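Local coordinates for protein polymerase X (Deinococcus radiodurans, PDB 2W9M) that probably extends DNA from deoxynucleoside triphosphates as a family X polymerase, and binds three zinc ions in a polymerase-and-histidinol-phosphatase (PHP) domain, at residues A89-P94 / R366-A371; T333-S338 / T361-R366; G340-R345 / H518-L523; I396-E401 / E419-V424. One frame throughout, in Å; residues are numbered along the deposited sequence.

Interaction 1: A89-P94 / R366-A371; sequences AGQLPP and RAAYYA
With CG anti to its carbonyl carbon (chi1 -62°) and the chain extended beyond it (chi2 176°), Gln91 carries its amide from helix 83-91 into the loop of Ala367 to Ala371. There OE1 accepts a hydrogen bond from Tyr370 N at 2.8 Å; the donor lies 20° off the amide's carbonyl plane. Tyr369 N is almost as near, but its N-H points badly for a bond. Ala368, the centre of an inverse gamma turn within the loop, rests its CA 3.6 Å from Gln91 CD. The Tyr370 ring stands with its edge to the amide, Gln91 NE2 lying in the ring plane, and it packs on helices 10-26 and 83-91. Beside this polar grip, Leu92 sets CD2 3.3 Å from Tyr370 O, and Ala371 CB touches the backbone of Gln91. With a leucine in place of Gln91, Tyr370 N would probably lose its acceptor. Just behind the loop lies the zinc site of His364 and Asp339, whose side chains are near Ala368 and Ala371. One buried amide oxygen thus ties helix 83-91 of the polymerase X part to the loop after strand 358-364 through backbone polarity, without any charge pair.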
loop_
_atom_site.group_PDB
_atom_site.type_symbol
_atom_site.label_atom_id
_atom_site.label_comp_id
_atom_site.label_asym_id
_atom_site.label_seq_id
_atom_site.Cartn_x
_atom_site.Cartn_y
_atom_site.Cartn_z
ATOM N N ALA A 89 -1.267 -14.575 8.362
ATOM C CA ALA A 89 -0.335 -13.832 7.520
ATOM C C ALA A 89 -1.028 -13.346 6.252
ATOM O O ALA A 89 -0.697 -12.287 5.720
ATOM C CB ALA A 89 0.876 -14.682 7.173
ATOM N N GLY A 90 -1.997 -14.120 5.777
ATOM C CA GLY A 90 -2.693 -13.796 4.546
ATOM C C GLY A 90 -3.905 -12.904 4.735
ATOM O O GLY A 90 -4.411 -12.327 3.770
ATOM N N GLN A 91 -4.368 -12.777 5.976
ATOM C CA GLN A 91 -5.582 -12.016 6.253
ATOM C C GLN A 91 -5.300 -10.642 6.843
ATOM O O GLN A 91 -6.009 -9.674 6.554
ATOM C CB GLN A 91 -6.496 -12.802 7.188
ATOM C CG GLN A 91 -6.967 -14.114 6.602
ATOM C CD GLN A 91 -7.788 -14.909 7.581
ATOM O OE1 GLN A 91 -8.354 -14.354 8.520
ATOM N NE2 GLN A 91 -7.855 -16.219 7.375
ATOM N N LEU A 92 -4.263 -10.562 7.671
ATOM C CA LEU A 92 -3.941 -9.327 8.374
ATOM C C LEU A 92 -3.354 -8.254 7.454
ATOM O O LEU A 92 -2.731 -8.568 6.438
ATOM C CB LEU A 92 -2.994 -9.617 9.539
ATOM C CG LEU A 92 -3.623 -10.424 10.680
ATOM C CD1 LEU A 92 -2.584 -10.770 11.733
ATOM C CD2 LEU A 92 -4.801 -9.674 11.306
ATOM N N PRO A 93 -3.572 -6.977 7.804
ATOM C CA PRO A 93 -3.044 -5.843 7.042
ATOM C C PRO A 93 -1.522 -5.825 7.094
ATOM O O PRO A 93 -0.952 -6.214 8.109
ATOM C CB PRO A 93 -3.596 -4.627 7.792
ATOM C CG PRO A 93 -4.735 -5.142 8.600
ATOM C CD PRO A 93 -4.369 -6.539 8.962
ATOM N N PRO A 94 -0.874 -5.373 6.012
ATOM C CA PRO A 94 0.588 -5.314 5.907
ATOM C C PRO A 94 1.233 -4.560 7.066
ATOM O O PRO A 94 2.240 -5.010 7.605
ATOM C CB PRO A 94 0.808 -4.544 4.604
ATOM C CG PRO A 94 -0.410 -4.821 3.803
ATOM C CD PRO A 94 -1.534 -4.887 4.790
ATOM N N ARG A 366 -16.952 -13.460 6.749
ATOM C CA ARG A 366 -16.804 -14.771 7.391
ATOM C C ARG A 366 -15.390 -15.349 7.371
ATOM O O ARG A 366 -14.711 -15.399 8.394
ATOM C CB ARG A 366 -17.734 -15.779 6.701
ATOM C CG ARG A 366 -19.004 -16.136 7.447
ATOM C CD ARG A 366 -18.824 -17.425 8.247
ATOM N NE ARG A 366 -18.639 -17.182 9.676
ATOM C CZ ARG A 366 -18.165 -18.084 10.533
ATOM N NH1 ARG A 366 -17.810 -19.289 10.105
ATOM N NH2 ARG A 366 -18.038 -17.773 11.819
ATOM N N ALA A 367 -14.963 -15.793 6.192
ATOM C CA ALA A 367 -13.750 -16.595 6.047
ATOM C C ALA A 367 -12.495 -15.974 6.664
ATOM O O ALA A 367 -11.649 -16.687 7.206
ATOM C CB ALA A 367 -13.514 -16.949 4.584
ATOM N N ALA A 368 -12.366 -14.655 6.568
ATOM C CA ALA A 368 -11.225 -13.965 7.159
ATOM C C ALA A 368 -11.364 -13.959 8.675
ATOM O O ALA A 368 -11.731 -12.948 9.271
ATOM C CB ALA A 368 -11.107 -12.542 6.618
ATOM N N TYR A 369 -11.057 -15.098 9.288
ATOM C CA TYR A 369 -11.262 -15.301 10.717
ATOM C C TYR A 369 -10.324 -14.473 11.596
ATOM O O TYR A 369 -10.739 -13.932 12.621
ATOM C CB TYR A 369 -11.122 -16.786 11.060
ATOM C CG TYR A 369 -11.470 -17.104 12.491
ATOM C CD1 TYR A 369 -12.758 -17.480 12.844
ATOM C CD2 TYR A 369 -10.514 -17.018 13.493
ATOM C CE1 TYR A 369 -13.083 -17.767 14.154
ATOM C CE2 TYR A 369 -10.830 -17.303 14.809
ATOM C CZ TYR A 369 -12.116 -17.678 15.131
ATOM O OH TYR A 369 -12.442 -17.958 16.434
ATOM N N TYR A 370 -9.062 -14.376 11.195
ATOM C CA TYR A 370 -8.067 -13.677 11.998
ATOM C C TYR A 370 -8.107 -12.173 11.771
ATOM O O TYR A 370 -7.345 -11.427 12.382
ATOM C CB TYR A 370 -6.668 -14.237 11.733
ATOM C CG TYR A 370 -6.547 -15.698 12.097
ATOM C CD1 TYR A 370 -6.746 -16.689 11.144
ATOM C CD2 TYR A 370 -6.264 -16.090 13.398
ATOM C CE1 TYR A 370 -6.653 -18.030 11.474
ATOM C CE2 TYR A 370 -6.167 -17.428 13.740
ATOM C CZ TYR A 370 -6.362 -18.394 12.772
ATOM O OH TYR A 370 -6.269 -19.726 13.102
ATOM N N ALA A 371 -9.008 -11.735 10.898
ATOM C CA ALA A 371 -9.184 -10.313 10.626
ATOM C C ALA A 371 -10.570 -9.840 11.064
ATOM O O ALA A 371 -11.040 -8.785 10.638
ATOM C CB ALA A 371 -8.964 -10.033 9.159
#

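Interaction 2: T333-S338 / T361-R366; sequences THSTWS and TADHSR. With ZN (zinc ion), chain C; ZN (zinc ion), chain D.
Hydrogen bonds from the loop 333-338 converge on Asp363. Ser335 OG donates to Asp363 OD2 at 2.8 Å, on the syn side and 23° out of the carboxylate plane, while Ser335 N probably bonds OD1, whose position is less certain. Ser335 OG also accepts from Trp337 N, closing an ST turn. A water donates to Thr333 O and, weakly, to Asp363 OD2. His364 N gives a bond of 3.0 Å to Ser338 OG, which is anti to its backbone N (chi1 -156°) and in the His364 ring plane at its edge. Were Asp363 cut back to an alanine, Ser335 OG, and perhaps Ser335 N, would probably lose the carboxylate as acceptor. The aromatic contact is an offset stack of His334 with His364, centroids 4.2 Å apart and planes at 30°, with His334 CE1 over a face of His364. Ala362 O lies over one face of His334, and the zinc ion held by His364 over the opposite face, toward its rim. His334 NE2 binds one zinc ion at 2.3 Å, joined by His332, Glu401 and Asp516; His364 NE2 binds another at 2.1 Å, with Asp339 and His518. This is the arrangement of the PHP domain, whose parallel strands carry a trinuclear metal site.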
loop_
_atom_site.group_PDB
_atom_site.type_symbol
_atom_site.label_atom_id
_atom_site.label_comp_id
_atom_site.label_asym_id
_atom_site.label_seq_id
_atom_site.Cartn_x
_atom_site.Cartn_y
_atom_site.Cartn_z
ATOM N N THR A 333 -12.606 0.569 2.212
ATOM C CA THR A 333 -12.011 0.989 3.472
ATOM C C THR A 333 -12.478 0.036 4.569
ATOM O O THR A 333 -13.505 -0.624 4.421
ATOM C CB THR A 333 -12.436 2.414 3.838
ATOM O OG1 THR A 333 -13.859 2.453 4.000
ATOM C CG2 THR A 333 -12.030 3.397 2.748
ATOM N N HIS A 334 -11.727 -0.047 5.663
ATOM C CA HIS A 334 -12.088 -0.946 6.758
ATOM C C HIS A 334 -12.398 -0.189 8.044
ATOM O O HIS A 334 -11.864 0.891 8.284
ATOM C CB HIS A 334 -10.992 -1.989 6.995
ATOM C CG HIS A 334 -10.821 -2.943 5.856
ATOM N ND1 HIS A 334 -11.337 -4.219 5.867
ATOM C CD2 HIS A 334 -10.200 -2.798 4.659
ATOM C CE1 HIS A 334 -11.041 -4.824 4.729
ATOM N NE2 HIS A 334 -10.352 -3.979 3.980
ATOM N N SER A 335 -13.275 -0.766 8.859
ATOM C CA SER A 335 -13.708 -0.136 10.098
ATOM C C SER A 335 -13.531 -1.078 11.281
ATOM O O SER A 335 -13.062 -2.208 11.137
ATOM C CB SER A 335 -15.180 0.263 10.001
ATOM O OG SER A 335 -16.023 -0.879 10.086
ATOM N N THR A 336 -13.936 -0.602 12.452
ATOM C CA THR A 336 -13.915 -1.396 13.673
ATOM C C THR A 336 -14.710 -2.704 13.559
ATOM O O THR A 336 -14.395 -3.684 14.236
ATOM C CB THR A 336 -14.410 -0.558 14.864
ATOM O OG1 THR A 336 -13.276 -0.011 15.551
ATOM C CG2 THR A 336 -15.222 -1.406 15.827
ATOM N N TRP A 337 -15.727 -2.718 12.696
ATOM C CA TRP A 337 -16.507 -3.930 12.436
ATOM C C TRP A 337 -15.623 -5.105 12.017
ATOM O O TRP A 337 -15.922 -6.261 12.315
ATOM C CB TRP A 337 -17.553 -3.676 11.345
ATOM C CG TRP A 337 -18.706 -2.856 11.801
ATOM C CD1 TRP A 337 -18.797 -1.494 11.803
ATOM C CD2 TRP A 337 -19.943 -3.342 12.327
ATOM N NE1 TRP A 337 -20.016 -1.102 12.296
ATOM C CE2 TRP A 337 -20.739 -2.220 12.630
ATOM C CE3 TRP A 337 -20.458 -4.620 12.572
ATOM C CZ2 TRP A 337 -22.020 -2.334 13.166
ATOM C CZ3 TRP A 337 -21.732 -4.733 13.108
ATOM C CH2 TRP A 337 -22.497 -3.597 13.397
ATOM N N SER A 338 -14.539 -4.801 11.311
ATOM C CA SER A 338 -13.635 -5.822 10.802
ATOM C C SER A 338 -12.301 -5.754 11.549
ATOM O O SER A 338 -12.242 -5.958 12.765
ATOM C CB SER A 338 -13.413 -5.610 9.302
ATOM O OG SER A 338 -13.019 -6.805 8.662
ATOM N N THR A 361 -17.609 1.640 2.193
ATOM C CA THR A 361 -17.444 0.610 3.207
ATOM C C THR A 361 -17.056 -0.712 2.553
ATOM O O THR A 361 -17.520 -1.017 1.458
ATOM C CB THR A 361 -18.762 0.441 3.991
ATOM O OG1 THR A 361 -18.789 1.383 5.071
ATOM C CG2 THR A 361 -18.902 -0.971 4.537
ATOM N N ALA A 362 -16.204 -1.493 3.215
ATOM C CA ALA A 362 -15.761 -2.776 2.661
ATOM C C ALA A 362 -14.972 -3.633 3.652
ATOM O O ALA A 362 -13.792 -3.911 3.440
ATOM C CB ALA A 362 -14.949 -2.554 1.390
ATOM N N ASP A 363 -15.629 -4.060 4.724
ATOM C CA ASP A 363 -14.991 -4.909 5.727
ATOM C C ASP A 363 -14.947 -6.363 5.261
ATOM O O ASP A 363 -15.674 -6.746 4.344
ATOM C CB ASP A 363 -15.717 -4.772 7.073
ATOM C CG ASP A 363 -15.394 -3.460 7.778
ATOM O OD1 ASP A 363 -14.214 -3.247 8.125
ATOM O OD2 ASP A 363 -16.312 -2.638 7.981
ATOM N N HIS A 364 -14.084 -7.170 5.875
ATOM C CA HIS A 364 -13.928 -8.560 5.460
ATOM C C HIS A 364 -15.161 -9.379 5.797
ATOM O O HIS A 364 -16.042 -8.931 6.534
ATOM C CB HIS A 364 -12.722 -9.212 6.132
ATOM C CG HIS A 364 -11.456 -8.437 5.983
ATOM N ND1 HIS A 364 -10.607 -8.600 4.911
ATOM C CD2 HIS A 364 -10.893 -7.495 6.774
ATOM C CE1 HIS A 364 -9.577 -7.785 5.047
ATOM N NE2 HIS A 364 -9.727 -7.103 6.167
ATOM N N SER A 365 -15.193 -10.601 5.276
ATOM C CA SER A 365 -16.320 -11.498 5.475
ATOM C C SER A 365 -15.936 -12.730 6.289
ATOM O O SER A 365 -14.756 -12.992 6.504
ATOM C CB SER A 365 -16.868 -11.927 4.119
ATOM O OG SER A 365 -15.819 -12.328 3.260
ATOM N N ARG A 366 -16.952 -13.460 6.749
ATOM C CA ARG A 366 -16.804 -14.771 7.391
ATOM C C ARG A 366 -15.390 -15.349 7.371
ATOM O O ARG A 366 -14.711 -15.399 8.394
ATOM C CB ARG A 366 -17.734 -15.779 6.701
ATOM C CG ARG A 366 -19.004 -16.136 7.447
ATOM C CD ARG A 366 -18.824 -17.425 8.247
ATOM N NE ARG A 366 -18.639 -17.182 9.676
ATOM C CZ ARG A 366 -18.165 -18.084 10.533
ATOM N NH1 ARG A 366 -17.810 -19.289 10.105
ATOM N NH2 ARG A 366 -18.038 -17.773 11.819
HETATM ZN ZN ZN C . -8.048 -6.008 6.662
HETATM ZN ZN ZN D . -9.139 -4.769 2.201
HETATM O O HOH W 1 -15.541 -0.364 6.355
#

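Interaction 3: G340-R345 / H518-L523; sequences GGASIR and HVPGGL. With ZN (zinc ion), chain C.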
loop_
_atom_site.group_PDB
_atom_site.type_symbol
_atom_site.label_atom_id
_atom_site.label_comp_id
_atom_site.label_asym_id
_atom_site.label_seq_id
_atom_site.Cartn_x
_atom_site.Cartn_y
_atom_site.Cartn_z
ATOM N N GLY A 340 -10.315 -2.897 11.177
ATOM C CA GLY A 340 -9.948 -1.491 11.166
ATOM C C GLY A 340 -9.804 -0.947 12.573
ATOM O O GLY A 340 -10.067 -1.652 13.550
ATOM N N GLY A 341 -9.389 0.310 12.686
ATOM C CA GLY A 341 -9.156 0.912 13.988
ATOM C C GLY A 341 -10.083 2.068 14.321
ATOM O O GLY A 341 -9.994 2.656 15.399
ATOM N N ALA A 342 -10.972 2.400 13.392
ATOM C CA ALA A 342 -11.904 3.498 13.588
ATOM C C ALA A 342 -13.326 3.081 13.223
ATOM O O ALA A 342 -13.529 2.116 12.488
ATOM C CB ALA A 342 -11.472 4.708 12.769
ATOM N N SER A 343 -14.307 3.809 13.747
ATOM C CA SER A 343 -15.700 3.552 13.414
ATOM C C SER A 343 -15.963 4.032 11.998
ATOM O O SER A 343 -15.160 4.769 11.429
ATOM C CB SER A 343 -16.622 4.291 14.379
ATOM O OG SER A 343 -16.601 5.686 14.119
ATOM N N ILE A 344 -17.093 3.620 11.435
ATOM C CA ILE A 344 -17.493 4.061 10.105
ATOM C C ILE A 344 -17.687 5.576 10.054
ATOM O O ILE A 344 -17.387 6.211 9.041
ATOM C CB ILE A 344 -18.784 3.350 9.636
ATOM C CG1 ILE A 344 -18.541 1.847 9.485
ATOM C CG2 ILE A 344 -19.280 3.935 8.320
ATOM C CD1 ILE A 344 -19.742 1.089 8.963
ATOM N N ARG A 345 -18.178 6.156 11.147
ATOM C CA ARG A 345 -18.389 7.601 11.201
ATOM C C ARG A 345 -17.066 8.363 11.144
ATOM O O ARG A 345 -16.943 9.327 10.393
ATOM C CB ARG A 345 -19.196 8.017 12.441
ATOM C CG ARG A 345 -19.549 9.509 12.459
ATOM C CD ARG A 345 -20.160 9.973 13.779
ATOM N NE ARG A 345 -21.610 9.787 13.837
ATOM C CZ ARG A 345 -22.213 8.777 14.460
ATOM N NH1 ARG A 345 -21.493 7.850 15.082
ATOM N NH2 ARG A 345 -23.538 8.691 14.462
ATOM N N HIS A 518 -7.203 0.970 6.835
ATOM C CA HIS A 518 -7.635 0.309 8.061
ATOM C C HIS A 518 -7.679 1.302 9.221
ATOM O O HIS A 518 -7.968 0.943 10.359
ATOM C CB HIS A 518 -6.709 -0.860 8.383
ATOM C CG HIS A 518 -6.947 -2.059 7.523
ATOM N ND1 HIS A 518 -6.564 -2.112 6.202
ATOM C CD2 HIS A 518 -7.542 -3.245 7.791
ATOM C CE1 HIS A 518 -6.906 -3.282 5.693
ATOM N NE2 HIS A 518 -7.504 -3.987 6.637
ATOM N N VAL A 519 -7.411 2.557 8.895
ATOM C CA VAL A 519 -7.263 3.625 9.866
ATOM C C VAL A 519 -7.489 4.933 9.108
ATOM O O VAL A 519 -7.222 5.002 7.914
ATOM C CB VAL A 519 -5.850 3.571 10.497
ATOM C CG1 VAL A 519 -5.190 4.944 10.518
ATOM C CG2 VAL A 519 -5.909 2.948 11.884
ATOM N N PRO A 520 -8.005 5.969 9.788
ATOM C CA PRO A 520 -8.340 7.222 9.095
ATOM C C PRO A 520 -7.162 7.803 8.302
ATOM O O PRO A 520 -7.340 8.289 7.186
ATOM C CB PRO A 520 -8.731 8.165 10.240
ATOM C CG PRO A 520 -9.130 7.269 11.350
ATOM C CD PRO A 520 -8.282 6.043 11.232
ATOM N N GLY A 521 -5.966 7.749 8.876
ATOM C CA GLY A 521 -4.788 8.256 8.201
ATOM C C GLY A 521 -4.457 7.450 6.963
ATOM O O GLY A 521 -3.711 7.903 6.098
ATOM N N GLY A 522 -5.016 6.247 6.879
ATOM C CA GLY A 522 -4.797 5.372 5.742
ATOM C C GLY A 522 -5.377 5.937 4.459
ATOM O O GLY A 522 -5.000 5.527 3.361
ATOM N N LEU A 523 -6.296 6.887 4.600
ATOM C CA LEU A 523 -6.938 7.516 3.449
ATOM C C LEU A 523 -5.967 8.430 2.709
ATOM O O LEU A 523 -6.190 8.777 1.550
ATOM C CB LEU A 523 -8.178 8.302 3.886
ATOM C CG LEU A 523 -9.315 7.474 4.499
ATOM C CD1 LEU A 523 -10.336 8.370 5.181
ATOM C CD2 LEU A 523 -9.983 6.600 3.447
HETATM ZN ZN ZN C . -8.048 -6.008 6.662
#
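His518 O receives the hydrogen bond of Gly341 N at 2.8 Å, the one polar bond between 340-345 and 518-523. The donor approaches nearly along the C=O axis, with a C=O...N angle of 163°, although the N-H itself is bent to 139°. Gly340 CA lies against the same oxygen at 3.2 Å, and Gly340 CA and His518 CA are 4.3 Å apart. The imidazole of the same histidine, its CG anti to the carbonyl carbon (chi1 -76°), carries NE2 to a zinc ion at 2.1 Å, a metal shared with Asp339 and His364. An apolar touch completes this shell: one residue on from Gly341, Ala342 CB meets the ring of Pro520 at CG, 3.7 Å away, with CD nearly as close.

Gly341 is closely fitted. A beta carbon on it would come tight against Val519 CG2, and the methyl now faces Gly341 CA at 4.4 Å.

Farther out, the other ring nitrogen of His518, ND1, has a weak bond to Asp516 O, and the ring stacks with that of His334. On the other segment, Ser343 N-caps helix 344-353, while Met347 of that helix packs on both Ala342 and Pro520.

A single residue therefore serves both backbone and metal. The carbonyl oxygen of His518 is satisfied by Gly341 N while its imidazole binds zinc, and because Gly340 directly follows the zinc ligand Asp339, His518 joins the chain just after that ligand to the same metal.

Interaction 4: I396-E401 / E419-V424; sequences IVAGSE and ELDYVV. With ZN (zinc ion), chain D; ZN (zinc ion), chain E.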
loop_
_atom_site.group_PDB
_atom_site.type_symbol
_atom_site.label_atom_id
_atom_site.label_comp_id
_atom_site.label_asym_id
_atom_site.label_seq_id
_atom_site.Cartn_x
_atom_site.Cartn_y
_atom_site.Cartn_z
ATOM N N ILE A 396 -22.260 7.735 2.300
ATOM C CA ILE A 396 -21.682 6.400 2.379
ATOM C C ILE A 396 -22.305 5.435 1.368
ATOM O O ILE A 396 -23.495 5.511 1.063
ATOM C CB ILE A 396 -21.834 5.791 3.797
ATOM C CG1 ILE A 396 -21.325 6.761 4.862
ATOM C CG2 ILE A 396 -21.096 4.463 3.898
ATOM C CD1 ILE A 396 -21.452 6.229 6.269
ATOM N N VAL A 397 -21.477 4.530 0.857
ATOM C CA VAL A 397 -21.921 3.452 -0.012
ATOM C C VAL A 397 -21.509 2.133 0.649
ATOM O O VAL A 397 -20.348 1.943 0.996
ATOM C CB VAL A 397 -21.291 3.588 -1.417
ATOM C CG1 VAL A 397 -21.358 2.279 -2.171
ATOM C CG2 VAL A 397 -21.978 4.697 -2.203
ATOM N N ALA A 398 -22.464 1.232 0.851
ATOM C CA ALA A 398 -22.196 0.009 1.600
ATOM C C ALA A 398 -21.617 -1.089 0.725
ATOM O O ALA A 398 -22.188 -1.454 -0.302
ATOM C CB ALA A 398 -23.453 -0.481 2.299
ATOM N N GLY A 399 -20.479 -1.620 1.141
ATOM C CA GLY A 399 -19.869 -2.714 0.418
ATOM C C GLY A 399 -19.314 -3.767 1.350
ATOM O O GLY A 399 -19.513 -3.719 2.566
ATOM N N SER A 400 -18.613 -4.731 0.769
ATOM C CA SER A 400 -17.954 -5.767 1.544
ATOM C C SER A 400 -16.770 -6.291 0.753
ATOM O O SER A 400 -16.817 -6.338 -0.473
ATOM C CB SER A 400 -18.934 -6.902 1.849
ATOM O OG SER A 400 -18.266 -8.013 2.416
ATOM N N GLU A 401 -15.700 -6.667 1.443
ATOM C CA GLU A 401 -14.605 -7.348 0.769
ATOM C C GLU A 401 -14.800 -8.847 0.921
ATOM O O GLU A 401 -14.365 -9.441 1.906
ATOM C CB GLU A 401 -13.240 -6.930 1.314
ATOM C CG GLU A 401 -12.099 -7.480 0.476
ATOM C CD GLU A 401 -10.737 -7.102 0.998
ATOM O OE1 GLU A 401 -10.674 -6.371 2.011
ATOM O OE2 GLU A 401 -9.730 -7.540 0.386
ATOM N N GLU A 419 -27.767 -7.167 -1.180
ATOM C CA GLU A 419 -28.103 -6.055 -0.295
ATOM C C GLU A 419 -27.085 -4.922 -0.394
ATOM O O GLU A 419 -27.354 -3.793 0.018
ATOM C CB GLU A 419 -28.168 -6.524 1.159
ATOM C CG GLU A 419 -29.402 -7.324 1.531
ATOM C CD GLU A 419 -29.616 -7.382 3.038
ATOM O OE1 GLU A 419 -29.311 -8.436 3.647
ATOM O OE2 GLU A 419 -30.079 -6.367 3.613
ATOM N N LEU A 420 -25.914 -5.233 -0.938
ATOM C CA LEU A 420 -24.800 -4.294 -0.954
ATOM C C LEU A 420 -24.860 -3.341 -2.149
ATOM O O LEU A 420 -25.403 -3.671 -3.207
ATOM C CB LEU A 420 -23.474 -5.063 -0.941
ATOM C CG LEU A 420 -23.242 -5.921 0.306
ATOM C CD1 LEU A 420 -22.097 -6.902 0.117
ATOM C CD2 LEU A 420 -22.994 -5.035 1.514
ATOM N N ASP A 421 -24.298 -2.152 -1.974
ATOM C CA ASP A 421 -24.221 -1.188 -3.061
ATOM C C ASP A 421 -23.110 -1.566 -4.034
ATOM O O ASP A 421 -23.193 -1.275 -5.225
ATOM C CB ASP A 421 -23.999 0.218 -2.510
ATOM C CG ASP A 421 -25.134 0.672 -1.610
ATOM O OD1 ASP A 421 -26.281 0.224 -1.830
ATOM O OD2 ASP A 421 -24.880 1.469 -0.682
ATOM N N TYR A 422 -22.074 -2.221 -3.515
ATOM C CA TYR A 422 -20.985 -2.722 -4.343
ATOM C C TYR A 422 -20.215 -3.831 -3.634
ATOM O O TYR A 422 -20.171 -3.878 -2.405
ATOM C CB TYR A 422 -20.044 -1.589 -4.762
ATOM C CG TYR A 422 -19.047 -1.189 -3.703
ATOM C CD1 TYR A 422 -17.685 -1.408 -3.884
ATOM C CD2 TYR A 422 -19.463 -0.590 -2.526
ATOM C CE1 TYR A 422 -16.767 -1.040 -2.916
ATOM C CE2 TYR A 422 -18.556 -0.219 -1.559
ATOM C CZ TYR A 422 -17.210 -0.446 -1.760
ATOM O OH TYR A 422 -16.309 -0.077 -0.793
ATOM N N VAL A 423 -19.618 -4.722 -4.424
ATOM C CA VAL A 423 -18.892 -5.874 -3.912
ATOM C C VAL A 423 -17.442 -5.897 -4.387
ATOM O O VAL A 423 -17.178 -5.822 -5.583
ATOM C CB VAL A 423 -19.548 -7.177 -4.380
ATOM C CG1 VAL A 423 -18.793 -8.377 -3.826
ATOM C CG2 VAL A 423 -21.021 -7.211 -3.975
ATOM N N VAL A 424 -16.507 -6.008 -3.447
ATOM C CA VAL A 424 -15.102 -6.233 -3.775
ATOM C C VAL A 424 -14.786 -7.703 -3.526
ATOM O O VAL A 424 -15.207 -8.261 -2.513
ATOM C CB VAL A 424 -14.159 -5.364 -2.903
ATOM C CG1 VAL A 424 -12.690 -5.658 -3.227
ATOM C CG2 VAL A 424 -14.460 -3.882 -3.080
HETATM ZN ZN ZN D . -9.139 -4.769 2.201
HETATM ZN ZN ZN E . -7.809 -7.242 1.216
#
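Ala398 O is gripped by two amides of the facing segment, Asp421 N at 2.8 Å and, more weakly, Tyr422 N at 3.3 Å. The first donor lies in the carbonyl plane. Asp421 returns the bond with its side chain: OD2 accepts from Ala398 N at 2.9 Å, met on the anti side and 33° out of the carboxylate plane. Backbone and carboxylate thus clasp both polar atoms of Ala398. Farther on, Val424 N bonds Ser400 O at 3.0 Å, and Glu401 CA makes a CA-H...O contact with Val424 O.

The apolar contacts fall around Tyr422. Its CG sits between the backbone N and the carbonyl carbon (chi1 80°), and the ring lies obliquely beside the neighbouring strand, CE2 3.4 Å from Gly399 CA. A beta carbon on Gly399 would collide with this ring. Val397 CG1, anti to its backbone N, packs on Tyr422 CD2 at 3.5 Å and on Asp421 CB. The phenol oxygen goes on to His332 N in the edge strand 329-333. Away from the ring, Leu420 CD1 lies against Ser400 CB.

At the end of the pair the extended Glu401 bridges two zinc ions, OE1 to one at 2.2 Å and OE2 to the other at 2.1 Å. His332, His334 and Asp516 share the first metal; His428 and His456 share the second, and Ser426 OG also bonds OE2. Strands 399-401 and 422-424 run at 11° to each other, neighbours in a beta-alpha-beta unit of the parallel sheet whose C-terminal ends carry the trinuclear zinc site of a PHP domain.

How the interactions relate
Along the chain, interaction 1 opens first, in helix 83-91 of the polymerase X part, and reaches across some 270 residues to the zinc domain; of the four, it is the one that spans the two parts, and its Pro93 also touches His518 of interaction 3. Interactions 2 and 4 follow one another in series on the seven-stranded parallel sheet, where strands 358-364 and 396-403 are neighbours; their centres lie 10 Å apart and both touch one zinc ion. Interaction 3, whose segments alternate with those of interaction 2, brings in the loop after the last strand, 511-514, and shares another zinc with interaction 2. The metal cluster is thereby assembled from distant chain regions, with the polymerase part packed close beside it.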